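Local coordinates for hypothetical protein SpyM3_0169 (Streptococcus pyogenes, PDB 1PG6) that is of unknown function but belongs to the AIM24 family, named for mitochondrial biogenesis, in the cupin clan, and binds calcium ions, at residues Ile166-Asn180 with Glu208-Ile222. Sequence-based numbering, arbitrary orientation.
Sequences IKKITLDGGTMTIDN and EGVVNTFRGHGEIYI
Phe214 O is gripped by two donors of the facing strand: Thr175 OG1 at 2.8 Å, tilted 32° from the carbonyl plane, and Met176 N at 3.0 Å. A chi1 of -176° sets OG1 opposite the Thr175 N, from where it reaches across to Phe214. Thr177 OG1 and Thr213 OG1 share a 2.8 Å hydrogen bond, and His195 of strand 191-195 gives Thr213 OG1 a second partner. The arrangement exemplifies how two paired chain segments turn a corner together, passing from one antiparallel sheet into another of a probable beta-sandwich: strands 166-171 and 219-222 pair in the first, 174-179 and 211-215 in the second. At the corner the register slips by one, a beta bulge, and Gly173 CA lies over the face of the His217 ring, 3.6 Å from its centroid. Leu171 CD1 touches Phe214 CB (3.7 Å) and Ile220 CD1 (3.8 Å), while Ile178 CD1 reaches Ile222 CG2 (3.8 Å), a contact between the two sheets. Ile220 CG1 sits over the centre of the Phe214 ring, whose opposite face meets Asn212 OD1. The extended Lys168 chain runs alongside Tyr221, its CE 3.6 Å from Tyr221 OH; the tyrosine also meets Leu106 of strand 103-108.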
ATOM      1  N   ILE A 166       9.618   8.518   5.949  1.00  9.65           N
ATOM      2  CA  ILE A 166      10.058   7.123   5.848  1.00 11.97           C
ATOM      3  C   ILE A 166      11.485   6.856   6.290  1.00 13.17           C
ATOM      4  O   ILE A 166      12.402   7.616   5.972  1.00 13.48           O
ATOM      5  CB  ILE A 166       9.931   6.605   4.390  1.00 12.36           C
ATOM      6  CG1 ILE A 166       8.465   6.601   3.969  1.00 11.94           C
ATOM      7  CG2 ILE A 166      10.533   5.190   4.267  1.00 15.20           C
ATOM      8  CD1 ILE A 166       8.259   6.292   2.481  1.00 14.28           C
ATOM      9  N   LYS A 167      11.665   5.757   7.019  1.00 14.55           N
ATOM     10  CA  LYS A 167      12.979   5.334   7.479  1.00 15.11           C
ATOM     11  C   LYS A 167      13.155   3.892   7.024  1.00 14.78           C
ATOM     12  O   LYS A 167      12.252   3.072   7.172  1.00 12.91           O
ATOM     13  CB  LYS A 167      13.078   5.409   9.005  1.00 17.78           C
ATOM     14  CG  LYS A 167      14.425   4.959   9.552  1.00 23.44           C
ATOM     15  CD  LYS A 167      14.489   5.113  11.060  1.00 27.64           C
ATOM     16  CE  LYS A 167      15.843   4.683  11.599  1.00 30.93           C
ATOM     17  NZ  LYS A 167      16.108   3.241  11.331  1.00 34.69           N
ATOM     18  N   LYS A 168      14.315   3.592   6.453  1.00 14.95           N
ATOM     19  CA  LYS A 168      14.607   2.245   5.981  1.00 16.62           C
ATOM     20  C   LYS A 168      15.467   1.528   7.012  1.00 17.50           C
ATOM     21  O   LYS A 168      16.518   2.029   7.414  1.00 18.97           O
ATOM     22  CB  LYS A 168      15.344   2.311   4.642  1.00 17.16           C
ATOM     23  CG  LYS A 168      15.754   0.962   4.073  1.00 20.06           C
ATOM     24  CD  LYS A 168      16.602   1.146   2.822  1.00 22.35           C
ATOM     25  CE  LYS A 168      17.057  -0.185   2.248  1.00 26.89           C
ATOM     26  NZ  LYS A 168      17.930  -0.000   1.054  1.00 29.44           N
ATOM     27  N   ILE A 169      15.012   0.356   7.438  1.00 17.60           N
ATOM     28  CA  ILE A 169      15.731  -0.443   8.424  1.00 19.26           C
ATOM     29  C   ILE A 169      16.109  -1.772   7.787  1.00 19.51           C
ATOM     30  O   ILE A 169      15.299  -2.390   7.100  1.00 17.02           O
ATOM     31  CB  ILE A 169      14.856  -0.721   9.671  1.00 20.19           C
ATOM     32  CG1 ILE A 169      14.433   0.604  10.312  1.00 22.25           C
ATOM     33  CG2 ILE A 169      15.625  -1.574  10.677  1.00 21.89           C
ATOM     34  CD1 ILE A 169      13.530   0.442  11.514  1.00 25.41           C
ATOM     35  N   THR A 170      17.340  -2.210   8.019  1.00 20.65           N
ATOM     36  CA  THR A 170      17.805  -3.467   7.457  1.00 21.13           C
ATOM     37  C   THR A 170      18.067  -4.490   8.551  1.00 21.46           C
ATOM     38  O   THR A 170      18.819  -4.226   9.489  1.00 20.16           O
ATOM     39  CB  THR A 170      19.104  -3.266   6.644  1.00 23.00           C
ATOM     40  OG1 THR A 170      18.847  -2.388   5.541  1.00 24.28           O
ATOM     41  CG2 THR A 170      19.615  -4.598   6.113  1.00 23.98           C
ATOM     42  N   LEU A 171      17.422  -5.647   8.443  1.00 21.87           N
ATOM     43  CA  LEU A 171      17.621  -6.726   9.402  1.00 23.79           C
ATOM     44  C   LEU A 171      18.605  -7.699   8.767  1.00 24.40           C
ATOM     45  O   LEU A 171      18.475  -8.037   7.592  1.00 20.92           O
ATOM     46  CB  LEU A 171      16.304  -7.450   9.707  1.00 23.38           C
ATOM     47  CG  LEU A 171      15.490  -6.963  10.909  1.00 25.23           C
ATOM     48  CD1 LEU A 171      14.243  -7.827  11.068  1.00 24.01           C
ATOM     49  CD2 LEU A 171      16.341  -7.050  12.167  1.00 24.94           C
ATOM     50  N   ASP A 172      19.591  -8.142   9.541  1.00 27.14           N
ATOM     51  CA  ASP A 172      20.597  -9.061   9.023  1.00 30.40           C
ATOM     52  C   ASP A 172      20.524 -10.441   9.671  1.00 30.89           C
ATOM     53  O   ASP A 172      21.547 -11.100   9.868  1.00 32.59           O
ATOM     54  CB  ASP A 172      21.996  -8.466   9.217  1.00 34.09           C
ATOM     55  CG  ASP A 172      23.055  -9.202   8.423  1.00 37.35           C
ATOM     56  OD1 ASP A 172      22.820  -9.454   7.221  1.00 39.82           O
ATOM     57  OD2 ASP A 172      24.120  -9.522   8.993  1.00 40.06           O
ATOM     58  N   GLY A 173      19.311 -10.877   9.993  1.00 29.87           N
ATOM     59  CA  GLY A 173      19.134 -12.184  10.600  1.00 27.87           C
ATOM     60  C   GLY A 173      18.485 -12.146  11.968  1.00 26.43           C
ATOM     61  O   GLY A 173      17.963 -13.156  12.442  1.00 25.72           O
ATOM     62  N   GLY A 174      18.514 -10.978  12.600  1.00 25.10           N
ATOM     63  CA  GLY A 174      17.935 -10.830  13.922  1.00 25.09           C
ATOM     64  C   GLY A 174      16.434 -10.611  13.924  1.00 25.04           C
ATOM     65  O   GLY A 174      15.746 -10.917  12.950  1.00 24.53           O
ATOM     66  N   THR A 175      15.924 -10.075  15.024  1.00 23.83           N
ATOM     67  CA  THR A 175      14.495  -9.825  15.146  1.00 24.83           C
ATOM     68  C   THR A 175      14.213  -8.403  15.614  1.00 24.41           C
ATOM     69  O   THR A 175      15.055  -7.759  16.237  1.00 24.62           O
ATOM     70  CB  THR A 175      13.849 -10.811  16.140  1.00 25.13           C
ATOM     71  OG1 THR A 175      12.432 -10.600  16.175  1.00 26.25           O
ATOM     72  CG2 THR A 175      14.418 -10.604  17.533  1.00 25.77           C
HETATM   73  N   MSE A 176      13.015  -7.921  15.310  1.00 23.34           N
HETATM   74  CA  MSE A 176      12.623  -6.577  15.698  1.00 22.72           C
HETATM   75  C   MSE A 176      11.105  -6.483  15.700  1.00 20.35           C
HETATM   76  O   MSE A 176      10.443  -7.002  14.801  1.00 20.77           O
HETATM   77  CB  MSE A 176      13.214  -5.565  14.718  1.00 25.36           C
HETATM   78  CG  MSE A 176      13.010  -4.118  15.111  1.00 28.19           C
HETATM   79 SE   MSE A 176      13.888  -2.923  13.876  1.00 33.07          SE
HETATM   80  CE  MSE A 176      15.659  -2.942  14.651  1.00 34.64           C
ATOM     81  N   THR A 177      10.559  -5.827  16.716  1.00 18.60           N
ATOM     82  CA  THR A 177       9.116  -5.669  16.838  1.00 16.64           C
ATOM     83  C   THR A 177       8.758  -4.187  16.790  1.00 16.56           C
ATOM     84  O   THR A 177       9.296  -3.377  17.544  1.00 15.29           O
ATOM     85  CB  THR A 177       8.610  -6.299  18.148  1.00 19.42           C
ATOM     86  OG1 THR A 177       8.865  -7.712  18.115  1.00 19.52           O
ATOM     87  CG2 THR A 177       7.116  -6.061  18.315  1.00 18.82           C
ATOM     88  N   ILE A 178       7.835  -3.852  15.897  1.00 14.79           N
ATOM     89  CA  ILE A 178       7.416  -2.470  15.696  1.00 14.64           C
ATOM     90  C   ILE A 178       5.898  -2.321  15.658  1.00 13.82           C
ATOM     91  O   ILE A 178       5.196  -3.188  15.146  1.00 15.27           O
ATOM     92  CB  ILE A 178       7.956  -1.949  14.346  1.00 15.02           C
ATOM     93  CG1 ILE A 178       9.458  -2.220  14.242  1.00 16.04           C
ATOM     94  CG2 ILE A 178       7.678  -0.458  14.207  1.00 14.48           C
ATOM     95  CD1 ILE A 178       9.997  -2.013  12.858  1.00 16.12           C
ATOM     96  N   ASP A 179       5.413  -1.211  16.211  1.00 13.33           N
ATOM     97  CA  ASP A 179       3.993  -0.875  16.205  1.00 12.54           C
ATOM     98  C   ASP A 179       3.596  -0.988  14.726  1.00 13.32           C
ATOM     99  O   ASP A 179       4.177  -0.314  13.869  1.00 12.81           O
ATOM    100  CB  ASP A 179       3.843   0.564  16.715  1.00 12.38           C
ATOM    101  CG  ASP A 179       2.425   1.081  16.659  1.00 13.08           C
ATOM    102  OD1 ASP A 179       1.550   0.457  16.028  1.00 15.43           O
ATOM    103  OD2 ASP A 179       2.201   2.153  17.255  1.00 12.57           O
ATOM    104  N   ASN A 180       2.622  -1.837  14.407  1.00 11.95           N
ATOM    105  CA  ASN A 180       2.251  -2.026  13.003  1.00 12.16           C
ATOM    106  C   ASN A 180       1.717  -0.777  12.320  1.00 10.86           C
ATOM    107  O   ASN A 180       1.753  -0.678  11.093  1.00 12.64           O
ATOM    108  CB  ASN A 180       1.230  -3.156  12.864  1.00 12.92           C
ATOM    109  CG  ASN A 180       1.101  -3.644  11.432  1.00 13.74           C
ATOM    110  OD1 ASN A 180       0.007  -3.680  10.864  1.00 15.05           O
ATOM    111  ND2 ASN A 180       2.223  -4.015  10.838  1.00 11.76           N
ATOM    112  N   GLU A 208      -1.512   1.346  22.681  1.00 18.56           N
ATOM    113  CA  GLU A 208      -0.760   0.631  21.653  1.00 17.92           C
ATOM    114  C   GLU A 208      -1.597  -0.466  21.004  1.00 19.37           C
ATOM    115  O   GLU A 208      -2.222  -1.278  21.692  1.00 20.70           O
ATOM    116  CB  GLU A 208       0.507  -0.000  22.244  1.00 18.17           C
ATOM    117  CG  GLU A 208       1.592   0.975  22.646  1.00 17.45           C
ATOM    118  CD  GLU A 208       2.031   1.841  21.493  1.00 17.37           C
ATOM    119  OE1 GLU A 208       2.150   1.326  20.362  1.00 16.03           O
ATOM    120  OE2 GLU A 208       2.268   3.038  21.716  1.00 15.42           O
ATOM    121  N   GLY A 209      -1.594  -0.484  19.677  1.00 18.48           N
ATOM    122  CA  GLY A 209      -2.331  -1.491  18.936  1.00 18.38           C
ATOM    123  C   GLY A 209      -1.425  -2.665  18.614  1.00 16.58           C
ATOM    124  O   GLY A 209      -0.363  -2.806  19.220  1.00 17.75           O
ATOM    125  N   VAL A 210      -1.832  -3.498  17.660  1.00 16.67           N
ATOM    126  CA  VAL A 210      -1.045  -4.662  17.281  1.00 17.82           C
ATOM    127  C   VAL A 210       0.354  -4.283  16.816  1.00 18.43           C
ATOM    128  O   VAL A 210       0.563  -3.223  16.222  1.00 16.63           O
ATOM    129  CB  VAL A 210      -1.718  -5.473  16.145  1.00 18.55           C
ATOM    130  CG1 VAL A 210      -3.027  -6.076  16.634  1.00 20.06           C
ATOM    131  CG2 VAL A 210      -1.956  -4.578  14.937  1.00 18.87           C
ATOM    132  N   VAL A 211       1.309  -5.158  17.097  1.00 18.39           N
ATOM    133  CA  VAL A 211       2.686  -4.936  16.689  1.00 17.92           C
ATOM    134  C   VAL A 211       3.035  -5.963  15.623  1.00 18.34           C
ATOM    135  O   VAL A 211       2.332  -6.963  15.454  1.00 19.59           O
ATOM    136  CB  VAL A 211       3.665  -5.092  17.871  1.00 17.92           C
ATOM    137  CG1 VAL A 211       3.328  -4.092  18.962  1.00 20.74           C
ATOM    138  CG2 VAL A 211       3.612  -6.512  18.413  1.00 20.87           C
ATOM    139  N   ASN A 212       4.114  -5.705  14.896  1.00 16.98           N
ATOM    140  CA  ASN A 212       4.573  -6.611  13.856  1.00 17.05           C
ATOM    141  C   ASN A 212       5.971  -7.060  14.267  1.00 16.63           C
ATOM    142  O   ASN A 212       6.868  -6.233  14.442  1.00 14.20           O
ATOM    143  CB  ASN A 212       4.632  -5.883  12.505  1.00 15.44           C
ATOM    144  CG  ASN A 212       4.656  -6.837  11.323  1.00 15.92           C
ATOM    145  OD1 ASN A 212       5.199  -7.941  11.409  1.00 16.62           O
ATOM    146  ND2 ASN A 212       4.079  -6.410  10.205  1.00 15.30           N
ATOM    147  N   THR A 213       6.152  -8.364  14.456  1.00 16.20           N
ATOM    148  CA  THR A 213       7.459  -8.892  14.827  1.00 16.88           C
ATOM    149  C   THR A 213       8.106  -9.504  13.587  1.00 16.65           C
ATOM    150  O   THR A 213       7.558 -10.424  12.975  1.00 16.97           O
ATOM    151  CB  THR A 213       7.351  -9.969  15.930  1.00 18.19           C
ATOM    152  OG1 THR A 213       6.886  -9.362  17.143  1.00 19.52           O
ATOM    153  CG2 THR A 213       8.711 -10.611  16.181  1.00 18.72           C
ATOM    154  N   PHE A 214       9.269  -8.970  13.219  1.00 16.07           N
ATOM    155  CA  PHE A 214      10.022  -9.418  12.051  1.00 16.05           C
ATOM    156  C   PHE A 214      11.233 -10.250  12.448  1.00 17.09           C
ATOM    157  O   PHE A 214      11.881  -9.975  13.456  1.00 17.05           O
ATOM    158  CB  PHE A 214      10.518  -8.210  11.252  1.00 14.96           C
ATOM    159  CG  PHE A 214       9.428  -7.279  10.823  1.00 15.40           C
ATOM    160  CD1 PHE A 214       8.646  -7.569   9.712  1.00 15.18           C
ATOM    161  CD2 PHE A 214       9.176  -6.113  11.537  1.00 16.43           C
ATOM    162  CE1 PHE A 214       7.622  -6.710   9.315  1.00 15.34           C
ATOM    163  CE2 PHE A 214       8.157  -5.249  11.149  1.00 13.40           C
ATOM    164  CZ  PHE A 214       7.379  -5.547  10.035  1.00 15.33           C
ATOM    165  N   ARG A 215      11.537 -11.263  11.643  1.00 19.45           N
ATOM    166  CA  ARG A 215      12.688 -12.126  11.893  1.00 21.94           C
ATOM    167  C   ARG A 215      13.321 -12.531  10.565  1.00 19.90           C
ATOM    168  O   ARG A 215      12.617 -12.907   9.630  1.00 20.12           O
ATOM    169  CB  ARG A 215      12.253 -13.387  12.650  1.00 24.34           C
ATOM    170  CG  ARG A 215      11.469 -13.115  13.920  1.00 30.06           C
ATOM    171  CD  ARG A 215      11.069 -14.406  14.620  1.00 34.77           C
ATOM    172  NE  ARG A 215      10.367 -14.140  15.873  1.00 38.79           N
ATOM    173  CZ  ARG A 215      10.093 -15.062  16.788  1.00 41.03           C
ATOM    174  NH1 ARG A 215      10.461 -16.325  16.599  1.00 42.27           N
ATOM    175  NH2 ARG A 215       9.451 -14.719  17.897  1.00 42.12           N
ATOM    176  N   GLY A 216      14.646 -12.444  10.479  1.00 19.58           N
ATOM    177  CA  GLY A 216      15.326 -12.835   9.255  1.00 20.57           C
ATOM    178  C   GLY A 216      16.145 -11.750   8.580  1.00 21.33           C
ATOM    179  O   GLY A 216      16.654 -10.840   9.231  1.00 21.38           O
ATOM    180  N   HIS A 217      16.271 -11.860   7.260  1.00 21.35           N
ATOM    181  CA  HIS A 217      17.025 -10.900   6.466  1.00 21.80           C
ATOM    182  C   HIS A 217      16.099 -10.152   5.516  1.00 19.36           C
ATOM    183  O   HIS A 217      15.280 -10.759   4.828  1.00 18.31           O
ATOM    184  CB  HIS A 217      18.104 -11.607   5.640  1.00 24.72           C
ATOM    185  CG  HIS A 217      19.124 -12.327   6.463  1.00 26.97           C
ATOM    186  ND1 HIS A 217      18.845 -13.489   7.150  1.00 29.05           N
ATOM    187  CD2 HIS A 217      20.425 -12.048   6.710  1.00 28.03           C
ATOM    188  CE1 HIS A 217      19.930 -13.894   7.783  1.00 27.77           C
ATOM    189  NE2 HIS A 217      20.903 -13.038   7.534  1.00 28.24           N
ATOM    190  N   GLY A 218      16.242  -8.832   5.471  1.00 19.11           N
ATOM    191  CA  GLY A 218      15.405  -8.034   4.594  1.00 17.82           C
ATOM    192  C   GLY A 218      15.253  -6.600   5.064  1.00 16.86           C
ATOM    193  O   GLY A 218      15.810  -6.213   6.092  1.00 16.91           O
ATOM    194  N   GLU A 219      14.500  -5.806   4.310  1.00 16.12           N
ATOM    195  CA  GLU A 219      14.288  -4.407   4.674  1.00 16.03           C
ATOM    196  C   GLU A 219      12.898  -4.163   5.247  1.00 15.29           C
ATOM    197  O   GLU A 219      11.931  -4.832   4.889  1.00 12.92           O
ATOM    198  CB  GLU A 219      14.497  -3.497   3.460  1.00 19.62           C
ATOM    199  CG  GLU A 219      15.917  -3.473   2.913  1.00 24.42           C
ATOM    200  CD  GLU A 219      16.333  -4.791   2.296  1.00 27.27           C
ATOM    201  OE1 GLU A 219      15.607  -5.278   1.400  1.00 27.69           O
ATOM    202  OE2 GLU A 219      17.387  -5.332   2.700  1.00 27.09           O
ATOM    203  N   ILE A 220      12.818  -3.196   6.152  1.00 14.14           N
ATOM    204  CA  ILE A 220      11.559  -2.816   6.774  1.00 14.04           C
ATOM    205  C   ILE A 220      11.451  -1.308   6.596  1.00 12.94           C
ATOM    206  O   ILE A 220      12.356  -0.577   6.987  1.00 14.46           O
ATOM    207  CB  ILE A 220      11.559  -3.123   8.286  1.00 15.75           C
ATOM    208  CG1 ILE A 220      11.704  -4.629   8.515  1.00 15.30           C
ATOM    209  CG2 ILE A 220      10.277  -2.610   8.920  1.00 15.19           C
ATOM    210  CD1 ILE A 220      12.049  -4.985   9.943  1.00 19.45           C
ATOM    211  N   TYR A 221      10.367  -0.844   5.984  1.00 11.05           N
ATOM    212  CA  TYR A 221      10.170   0.588   5.798  1.00 10.23           C
ATOM    213  C   TYR A 221       9.141   1.047   6.803  1.00  9.04           C
ATOM    214  O   TYR A 221       8.013   0.557   6.817  1.00 10.64           O
ATOM    215  CB  TYR A 221       9.691   0.893   4.377  1.00 10.21           C
ATOM    216  CG  TYR A 221      10.745   0.620   3.342  1.00 12.13           C
ATOM    217  CD1 TYR A 221      11.658   1.609   2.967  1.00 10.54           C
ATOM    218  CD2 TYR A 221      10.883  -0.651   2.787  1.00 13.58           C
ATOM    219  CE1 TYR A 221      12.685   1.334   2.065  1.00 15.58           C
ATOM    220  CE2 TYR A 221      11.909  -0.931   1.886  1.00 14.04           C
ATOM    221  CZ  TYR A 221      12.800   0.056   1.533  1.00 14.52           C
ATOM    222  OH  TYR A 221      13.824  -0.246   0.657  1.00 19.40           O
ATOM    223  N   ILE A 222       9.535   1.962   7.674  1.00  9.80           N
ATOM    224  CA  ILE A 222       8.596   2.465   8.660  1.00  9.19           C
ATOM    225  C   ILE A 222       8.298   3.925   8.375  1.00  9.32           C
ATOM    226  O   ILE A 222       9.044   4.592   7.655  1.00  9.92           O
ATOM    227  CB  ILE A 222       9.139   2.334  10.094  1.00 10.89           C
ATOM    228  CG1 ILE A 222      10.411   3.161  10.254  1.00 12.15           C
ATOM    229  CG2 ILE A 222       9.413   0.870  10.412  1.00 11.77           C
ATOM    230  CD1 ILE A 222      10.868   3.298  11.691  1.00 15.35           C
TER
HETATM  231  O   HOH W   1      19.387  -3.517   2.832  1.00 42.45           O
HETATM  232  O   HOH W   2      -0.781   1.230  17.618  1.00 18.55           O
HETATM  233  O   HOH W   3      -0.875  -1.060  15.413  1.00 23.28           O